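Local coordinates for protein tyrocidine synthase 2 (Brevibacillus parabrevis, PDB 6TA8) that forms the two-lobed fold of a condensation domain, one domain of a large multidomain synthase, at residues D84-V89 / L165-V170; K196-F201 / N315-I320. One frame throughout, in Å; residues are numbered along the deposited sequence.

Contact 1. Residues D84-V89 / L165-V170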
ATOM      1  N   ASP A  84     -11.040  15.832  -0.198  1.00 46.78           N
ATOM      2  CA  ASP A  84     -12.358  15.510   0.338  1.00 43.17           C
ATOM      3  C   ASP A  84     -12.474  14.068   0.815  1.00 47.18           C
ATOM      4  O   ASP A  84     -13.333  13.779   1.655  1.00 47.00           O
ATOM      5  CB  ASP A  84     -13.431  15.789  -0.716  1.00 47.90           C
ATOM      6  CG  ASP A  84     -13.445  17.237  -1.163  1.00 53.35           C
ATOM      7  OD1 ASP A  84     -14.039  18.077  -0.454  1.00 54.40           O
ATOM      8  OD2 ASP A  84     -12.857  17.536  -2.224  1.00 64.51           O
ATOM      9  N   ALA A  85     -11.637  13.160   0.307  1.00 41.15           N
ATOM     10  CA  ALA A  85     -11.731  11.762   0.712  1.00 42.04           C
ATOM     11  C   ALA A  85     -11.401  11.555   2.186  1.00 36.28           C
ATOM     12  O   ALA A  85     -11.835  10.556   2.768  1.00 27.05           O
ATOM     13  CB  ALA A  85     -10.811  10.897  -0.148  1.00 32.40           C
ATOM     14  N   LEU A  86     -10.649  12.469   2.799  1.00 34.48           N
ATOM     15  CA  LEU A  86     -10.294  12.342   4.207  1.00 38.04           C
ATOM     16  C   LEU A  86     -11.452  12.667   5.142  1.00 38.36           C
ATOM     17  O   LEU A  86     -11.318  12.472   6.355  1.00 44.84           O
ATOM     18  CB  LEU A  86      -9.098  13.241   4.532  1.00 34.43           C
ATOM     19  CG  LEU A  86      -7.810  12.941   3.758  1.00 35.99           C
ATOM     20  CD1 LEU A  86      -6.706  13.921   4.129  1.00 32.67           C
ATOM     21  CD2 LEU A  86      -7.359  11.505   3.993  1.00 28.84           C
ATOM     22  N   ARG A  87     -12.576  13.156   4.616  1.00 46.36           N
ATOM     23  CA  ARG A  87     -13.773  13.424   5.406  1.00 34.23           C
ATOM     24  C   ARG A  87     -14.797  12.301   5.299  1.00 38.27           C
ATOM     25  O   ARG A  87     -15.997  12.535   5.479  1.00 45.36           O
ATOM     26  CB  ARG A  87     -14.404  14.750   4.980  1.00 36.22           C
ATOM     27  CG  ARG A  87     -13.474  15.944   5.065  1.00 40.51           C
ATOM     28  CD  ARG A  87     -14.234  17.244   4.883  1.00 41.83           C
ATOM     29  NE  ARG A  87     -15.078  17.209   3.693  1.00 53.81           N
ATOM     30  CZ  ARG A  87     -14.683  17.602   2.487  1.00 44.06           C
ATOM     31  NH1 ARG A  87     -13.455  18.069   2.307  1.00 44.26           N
ATOM     32  NH2 ARG A  87     -15.516  17.531   1.458  1.00 48.05           N
ATOM     33  N   MET A  88     -14.348  11.084   5.013  1.00 39.53           N
ATOM     34  CA  MET A  88     -15.244   9.970   4.751  1.00 40.16           C
ATOM     35  C   MET A  88     -15.657   9.273   6.042  1.00 44.07           C
ATOM     36  O   MET A  88     -14.888   9.194   7.005  1.00 39.80           O
ATOM     37  CB  MET A  88     -14.583   8.959   3.814  1.00 39.41           C
ATOM     38  CG  MET A  88     -15.554   8.071   3.054  1.00 47.78           C
ATOM     39  SD  MET A  88     -16.124   8.819   1.515  1.00 42.49           S
ATOM     40  CE  MET A  88     -14.563   9.293   0.783  1.00 38.41           C
ATOM     41  N   VAL A  89     -16.890   8.764   6.047  1.00 39.50           N
ATOM     42  CA  VAL A  89     -17.405   7.922   7.119  1.00 42.07           C
ATOM     43  C   VAL A  89     -18.134   6.745   6.485  1.00 45.23           C
ATOM     44  O   VAL A  89     -18.579   6.805   5.338  1.00 49.86           O
ATOM     45  CB  VAL A  89     -18.346   8.685   8.078  1.00 55.03           C
ATOM     46  CG1 VAL A  89     -17.560   9.683   8.917  1.00 39.79           C
ATOM     47  CG2 VAL A  89     -19.451   9.382   7.297  1.00 51.43           C
ATOM     48  N   LEU A 165      -8.744   2.974   4.477  1.00 39.95           N
ATOM     49  CA  LEU A 165      -9.848   3.021   3.528  1.00 38.55           C
ATOM     50  C   LEU A 165      -9.846   4.273   2.660  1.00 38.44           C
ATOM     51  O   LEU A 165     -10.646   4.347   1.722  1.00 34.59           O
ATOM     52  CB  LEU A 165     -11.181   2.920   4.273  1.00 33.52           C
ATOM     53  CG  LEU A 165     -11.747   1.517   4.488  1.00 34.69           C
ATOM     54  CD1 LEU A 165     -12.986   1.576   5.368  1.00 40.55           C
ATOM     55  CD2 LEU A 165     -12.064   0.857   3.153  1.00 38.18           C
ATOM     56  N   VAL A 166      -8.980   5.249   2.938  1.00 39.16           N
ATOM     57  CA  VAL A 166      -9.024   6.526   2.231  1.00 27.78           C
ATOM     58  C   VAL A 166      -7.627   6.988   1.832  1.00 31.03           C
ATOM     59  O   VAL A 166      -7.451   8.126   1.382  1.00 34.59           O
ATOM     60  CB  VAL A 166      -9.719   7.603   3.086  1.00 38.83           C
ATOM     61  CG1 VAL A 166     -11.214   7.334   3.185  1.00 42.81           C
ATOM     62  CG2 VAL A 166      -9.091   7.670   4.471  1.00 33.76           C
ATOM     63  N   VAL A 167      -6.623   6.122   1.990  1.00 29.17           N
ATOM     64  CA  VAL A 167      -5.241   6.473   1.682  1.00 29.32           C
ATOM     65  C   VAL A 167      -4.521   5.254   1.126  1.00 34.89           C
ATOM     66  O   VAL A 167      -4.887   4.108   1.400  1.00 36.10           O
ATOM     67  CB  VAL A 167      -4.472   7.006   2.918  1.00 34.73           C
ATOM     68  CG1 VAL A 167      -4.849   8.450   3.216  1.00 32.92           C
ATOM     69  CG2 VAL A 167      -4.721   6.114   4.122  1.00 29.63           C
ATOM     70  N   ASP A 168      -3.477   5.511   0.342  1.00 27.86           N
ATOM     71  CA  ASP A 168      -2.566   4.473  -0.120  1.00 24.70           C
ATOM     72  C   ASP A 168      -1.173   5.085  -0.244  1.00 29.57           C
ATOM     73  O   ASP A 168      -0.931   6.209   0.206  1.00 31.19           O
ATOM     74  CB  ASP A 168      -3.064   3.843  -1.430  1.00 37.30           C
ATOM     75  CG  ASP A 168      -3.234   4.856  -2.551  1.00 32.52           C
ATOM     76  OD1 ASP A 168      -2.978   6.059  -2.337  1.00 36.71           O
ATOM     77  OD2 ASP A 168      -3.631   4.440  -3.660  1.00 38.46           O
ATOM     78  N   GLY A 169      -0.256   4.342  -0.865  1.00 35.22           N
ATOM     79  CA  GLY A 169       1.129   4.789  -0.930  1.00 29.82           C
ATOM     80  C   GLY A 169       1.293   6.114  -1.649  1.00 41.99           C
ATOM     81  O   GLY A 169       1.981   7.017  -1.166  1.00 43.20           O
ATOM     82  N   VAL A 170       0.664   6.248  -2.820  1.00 35.19           N
ATOM     83  CA  VAL A 170       0.780   7.487  -3.584  1.00 36.74           C
ATOM     84  C   VAL A 170       0.113   8.639  -2.842  1.00 38.53           C
ATOM     85  O   VAL A 170       0.595   9.778  -2.876  1.00 43.08           O
ATOM     86  CB  VAL A 170       0.193   7.301  -4.996  1.00 41.11           C
ATOM     87  CG1 VAL A 170       0.214   8.613  -5.766  1.00 32.62           C
ATOM     88  CG2 VAL A 170       0.958   6.226  -5.752  1.00 40.53           C
TER
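V166 sets its isopropyl group against the turn A85-M88 and makes the largest share of this contact. Its CG1, placed beside the backbone N by a chi1 of -71°, comes to 3.3 Å from the carbonyl O of A85, a van der Waals approach. The same CG1 meets M88 CB at 3.8 Å; here the base of the methionine chain does the touching, while the CB of A85 also points toward the opposing segment. The other V166 branch, CG2, lies looser, 4.2 Å from CD2 of L86. That leucine methyl reaches across to V167 CG1 as well, 4.0 Å off, and the two side chains cross at about a right angle, each offering a single methyl.

Behind this surface the turn is tied to itself. R87 N bonds to D84 O at 3.1 Å, and the guanidinium of R87 folds back to D84, with NH1 2.8 Å from OD1 and this oxygen lying close to the guanidinium plane. The carboxylate, by contrast, is met from above its own plane. The carbonyl O of D84 lies over one guanidinium face, and NE and NH1 are also bonded to the carbonyls of R102 and V80.

Residues 165-169 complete the HHxxxDG motif begun by H163 and H164, D168 serving as N-cap of helix 169-187 while also pairing with R307. L86 packs on I79 and V80 of helix 69-82, M88 on Q99 and N101 of strand 98-101, and L165 on helix 39-46, so the contact sits buried between these elements.

Contact 2. Residues K196-F201 / N315-I320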
ATOM      1  N   LYS A 196      -4.357  23.025  -7.402  1.00 58.31           N
ATOM      2  CA  LYS A 196      -5.719  22.782  -7.856  1.00 53.97           C
ATOM      3  C   LYS A 196      -6.114  21.326  -7.634  1.00 51.35           C
ATOM      4  O   LYS A 196      -5.289  20.412  -7.724  1.00 53.71           O
ATOM      5  CB  LYS A 196      -5.856  23.141  -9.336  1.00 48.61           C
ATOM      6  CG  LYS A 196      -5.704  24.623  -9.636  1.00 58.96           C
ATOM      7  CD  LYS A 196      -6.913  25.414  -9.161  1.00 59.10           C
ATOM      8  CE  LYS A 196      -6.777  26.889  -9.502  1.00 54.86           C
ATOM      9  NZ  LYS A 196      -5.621  27.514  -8.801  1.00 55.08           N
ATOM     10  N   LYS A 197      -7.393  21.117  -7.337  1.00 45.55           N
ATOM     11  CA  LYS A 197      -7.899  19.771  -7.115  1.00 49.47           C
ATOM     12  C   LYS A 197      -7.972  19.003  -8.427  1.00 51.64           C
ATOM     13  O   LYS A 197      -8.389  19.535  -9.459  1.00 48.07           O
ATOM     14  CB  LYS A 197      -9.286  19.813  -6.474  1.00 48.83           C
ATOM     15  CG  LYS A 197      -9.345  20.451  -5.098  1.00 47.29           C
ATOM     16  CD  LYS A 197     -10.704  20.203  -4.463  1.00 36.80           C
ATOM     17  CE  LYS A 197     -10.875  20.982  -3.173  1.00 54.79           C
ATOM     18  NZ  LYS A 197     -12.135  20.601  -2.477  1.00 49.19           N
ATOM     19  N   THR A 198      -7.566  17.740  -8.382  1.00 47.34           N
ATOM     20  CA  THR A 198      -7.775  16.830  -9.497  1.00 47.38           C
ATOM     21  C   THR A 198      -9.163  16.203  -9.351  1.00 47.85           C
ATOM     22  O   THR A 198     -10.017  16.723  -8.628  1.00 51.11           O
ATOM     23  CB  THR A 198      -6.647  15.796  -9.549  1.00 51.54           C
ATOM     24  OG1 THR A 198      -6.381  15.306  -8.229  1.00 39.85           O
ATOM     25  CG2 THR A 198      -5.381  16.421 -10.119  1.00 48.63           C
ATOM     26  N   ASP A 199      -9.408  15.084 -10.026  1.00 49.99           N
ATOM     27  CA  ASP A 199     -10.718  14.450  -9.957  1.00 42.95           C
ATOM     28  C   ASP A 199     -10.962  13.894  -8.560  1.00 46.85           C
ATOM     29  O   ASP A 199     -10.093  13.237  -7.980  1.00 45.60           O
ATOM     30  CB  ASP A 199     -10.829  13.342 -11.001  1.00 45.16           C
ATOM     31  CG  ASP A 199     -10.957  13.885 -12.413  1.00 49.39           C
ATOM     32  OD1 ASP A 199     -11.541  14.977 -12.578  1.00 53.99           O
ATOM     33  OD2 ASP A 199     -10.478  13.220 -13.355  1.00 52.23           O
ATOM     34  N   SER A 200     -12.145  14.167  -8.020  1.00 44.81           N
ATOM     35  CA  SER A 200     -12.492  13.698  -6.689  1.00 42.41           C
ATOM     36  C   SER A 200     -12.615  12.177  -6.670  1.00 48.77           C
ATOM     37  O   SER A 200     -12.814  11.527  -7.700  1.00 47.70           O
ATOM     38  CB  SER A 200     -13.803  14.331  -6.222  1.00 46.77           C
ATOM     39  OG  SER A 200     -14.901  13.832  -6.965  1.00 45.18           O
ATOM     40  N   PHE A 201     -12.486  11.610  -5.467  1.00 40.99           N
ATOM     41  CA  PHE A 201     -12.681  10.175  -5.302  1.00 38.39           C
ATOM     42  C   PHE A 201     -14.118   9.761  -5.585  1.00 38.45           C
ATOM     43  O   PHE A 201     -14.359   8.601  -5.936  1.00 40.58           O
ATOM     44  CB  PHE A 201     -12.280   9.746  -3.890  1.00 38.28           C
ATOM     45  CG  PHE A 201     -12.226   8.257  -3.703  1.00 35.09           C
ATOM     46  CD1 PHE A 201     -11.125   7.532  -4.130  1.00 33.87           C
ATOM     47  CD2 PHE A 201     -13.276   7.581  -3.104  1.00 31.55           C
ATOM     48  CE1 PHE A 201     -11.072   6.161  -3.962  1.00 30.09           C
ATOM     49  CE2 PHE A 201     -13.230   6.211  -2.935  1.00 33.12           C
ATOM     50  CZ  PHE A 201     -12.126   5.501  -3.363  1.00 35.63           C
ATOM     51  N   ASN A 315      -8.302  12.252 -14.205  1.00 43.92           N
ATOM     52  CA  ASN A 315      -7.002  12.712 -13.721  1.00 42.01           C
ATOM     53  C   ASN A 315      -7.000  12.617 -12.201  1.00 47.10           C
ATOM     54  O   ASN A 315      -7.689  13.390 -11.528  1.00 45.92           O
ATOM     55  CB  ASN A 315      -6.719  14.143 -14.181  1.00 32.23           C
ATOM     56  CG  ASN A 315      -5.363  14.644 -13.729  1.00 42.28           C
ATOM     57  OD1 ASN A 315      -4.472  13.858 -13.409  1.00 53.47           O
ATOM     58  ND2 ASN A 315      -5.199  15.961 -13.706  1.00 47.19           N
ATOM     59  N   VAL A 316      -6.224  11.678 -11.660  1.00 49.10           N
ATOM     60  CA  VAL A 316      -6.145  11.487 -10.215  1.00 44.99           C
ATOM     61  C   VAL A 316      -4.699  11.630  -9.754  1.00 50.63           C
ATOM     62  O   VAL A 316      -4.231  10.872  -8.897  1.00 53.34           O
ATOM     63  CB  VAL A 316      -6.723  10.122  -9.798  1.00 42.35           C
ATOM     64  CG1 VAL A 316      -8.245  10.161  -9.819  1.00 34.42           C
ATOM     65  CG2 VAL A 316      -6.201   9.022 -10.709  1.00 42.36           C
ATOM     66  N   THR A 317      -3.984  12.610 -10.313  1.00 52.49           N
ATOM     67  CA  THR A 317      -2.592  12.816  -9.924  1.00 54.31           C
ATOM     68  C   THR A 317      -2.487  13.371  -8.509  1.00 53.99           C
ATOM     69  O   THR A 317      -1.633  12.934  -7.728  1.00 56.37           O
ATOM     70  CB  THR A 317      -1.898  13.749 -10.918  1.00 53.46           C
ATOM     71  OG1 THR A 317      -2.745  14.869 -11.202  1.00 54.40           O
ATOM     72  CG2 THR A 317      -1.587  13.011 -12.213  1.00 59.14           C
ATOM     73  N   ARG A 318      -3.342  14.333  -8.159  1.00 56.32           N
ATOM     74  CA  ARG A 318      -3.355  14.933  -6.831  1.00 51.71           C
ATOM     75  C   ARG A 318      -4.503  14.415  -5.970  1.00 47.64           C
ATOM     76  O   ARG A 318      -4.847  15.045  -4.965  1.00 50.05           O
ATOM     77  CB  ARG A 318      -3.430  16.456  -6.941  1.00 53.44           C
ATOM     78  CG  ARG A 318      -2.375  17.072  -7.845  1.00 57.38           C
ATOM     79  CD  ARG A 318      -0.990  16.944  -7.239  1.00 60.51           C
ATOM     80  NE  ARG A 318      -0.858  17.731  -6.017  1.00 64.68           N
ATOM     81  CZ  ARG A 318       0.240  17.773  -5.271  1.00 59.87           C
ATOM     82  NH1 ARG A 318       1.308  17.070  -5.621  1.00 60.01           N
ATOM     83  NH2 ARG A 318       0.270  18.517  -4.173  1.00 57.34           N
ATOM     84  N   THR A 319      -5.102  13.289  -6.346  1.00 49.18           N
ATOM     85  CA  THR A 319      -6.250  12.745  -5.634  1.00 43.24           C
ATOM     86  C   THR A 319      -5.784  11.769  -4.561  1.00 44.63           C
ATOM     87  O   THR A 319      -4.960  10.887  -4.827  1.00 44.05           O
ATOM     88  CB  THR A 319      -7.206  12.047  -6.603  1.00 42.97           C
ATOM     89  OG1 THR A 319      -7.741  13.005  -7.524  1.00 41.14           O
ATOM     90  CG2 THR A 319      -8.352  11.390  -5.845  1.00 44.02           C
ATOM     91  N   ILE A 320      -6.312  11.931  -3.351  1.00 44.89           N
ATOM     92  CA  ILE A 320      -5.986  11.069  -2.222  1.00 30.94           C
ATOM     93  C   ILE A 320      -7.103  10.048  -2.058  1.00 31.70           C
ATOM     94  O   ILE A 320      -8.289  10.402  -2.082  1.00 26.95           O
ATOM     95  CB  ILE A 320      -5.785  11.891  -0.938  1.00 42.38           C
ATOM     96  CG1 ILE A 320      -4.458  12.650  -1.007  1.00 40.43           C
ATOM     97  CG2 ILE A 320      -5.835  11.000   0.297  1.00 34.41           C
ATOM     98  CD1 ILE A 320      -4.119  13.403   0.253  1.00 45.25           C
TER
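T198 and D199 bind residues N315-T319 through a run of hydrogen bonds that joins two irregular segments. Two of these bonds link D199 with N315. D199 N donates to N315 O at 2.8 Å, nearly in line with the carbonyl bond (177°), and N315 N returns a short bond of 2.5 Å to D199 OD2. That oxygen is approached on its anti side, from 32° outside the carboxylate plane, and the other carboxylate oxygen, OD1, is held by S26.

Hydroxyls make the next group. With a chi1 of 44°, T198 carries OG1 between its backbone N and carbonyl carbon, facing the opposing loop. From there OG1 donates to T319 OG1 at 2.8 Å and takes a weak bond from R318 N. T319 OG1 in turn faces D199 O, at a modelled separation of 2.4 Å that is too short to be taken literally. The two threonine hydroxyls are thus linked in sequence and end on a backbone carbonyl.

Van der Waals contacts surround them, in part methyl against polar atom. T198 CG2 rests 3.8 Å from R318 CG and 3.6 Å from the amide nitrogen ND2 of N315, and V316 CG1 lies 4.0 Å from D199 O. The arginine's far end turns off to form a salt bridge with D178 of helix 169-187.

N315 OD1 accepts from T317 OG1 at 3.0 Å and weakly from T317 N, the latter outlining an Asx turn. S200 is the N-cap of helix 201-212, bonding to D203. The whole is a loop-to-loop contact of the condensation-domain fold, in which the run into that helix is pinned against the connection between strands 297-304 and 325-332.

Following the chain from the N terminus, contact 1 closes first: the sequence leaves the turn 84-89, builds strands 88-91 to 155-163 with helix 122-134 among them, and returns at 165-170. Helix 169-187 then leads to 196-201, where contact 2 opens a longer loop with more helix than strand that comes back at 315-320. The two loops are in series, neither nested nor crossed, yet their contacts abut. A salt bridge joins D84 OD2 to K197 NZ (3.2 Å), and I320 packs against A85, V166 and V167. Together they tie the HHxxxDG segment and the turn after helix 69-82 to the loop 196-201 and the loop preceding strand 325-332.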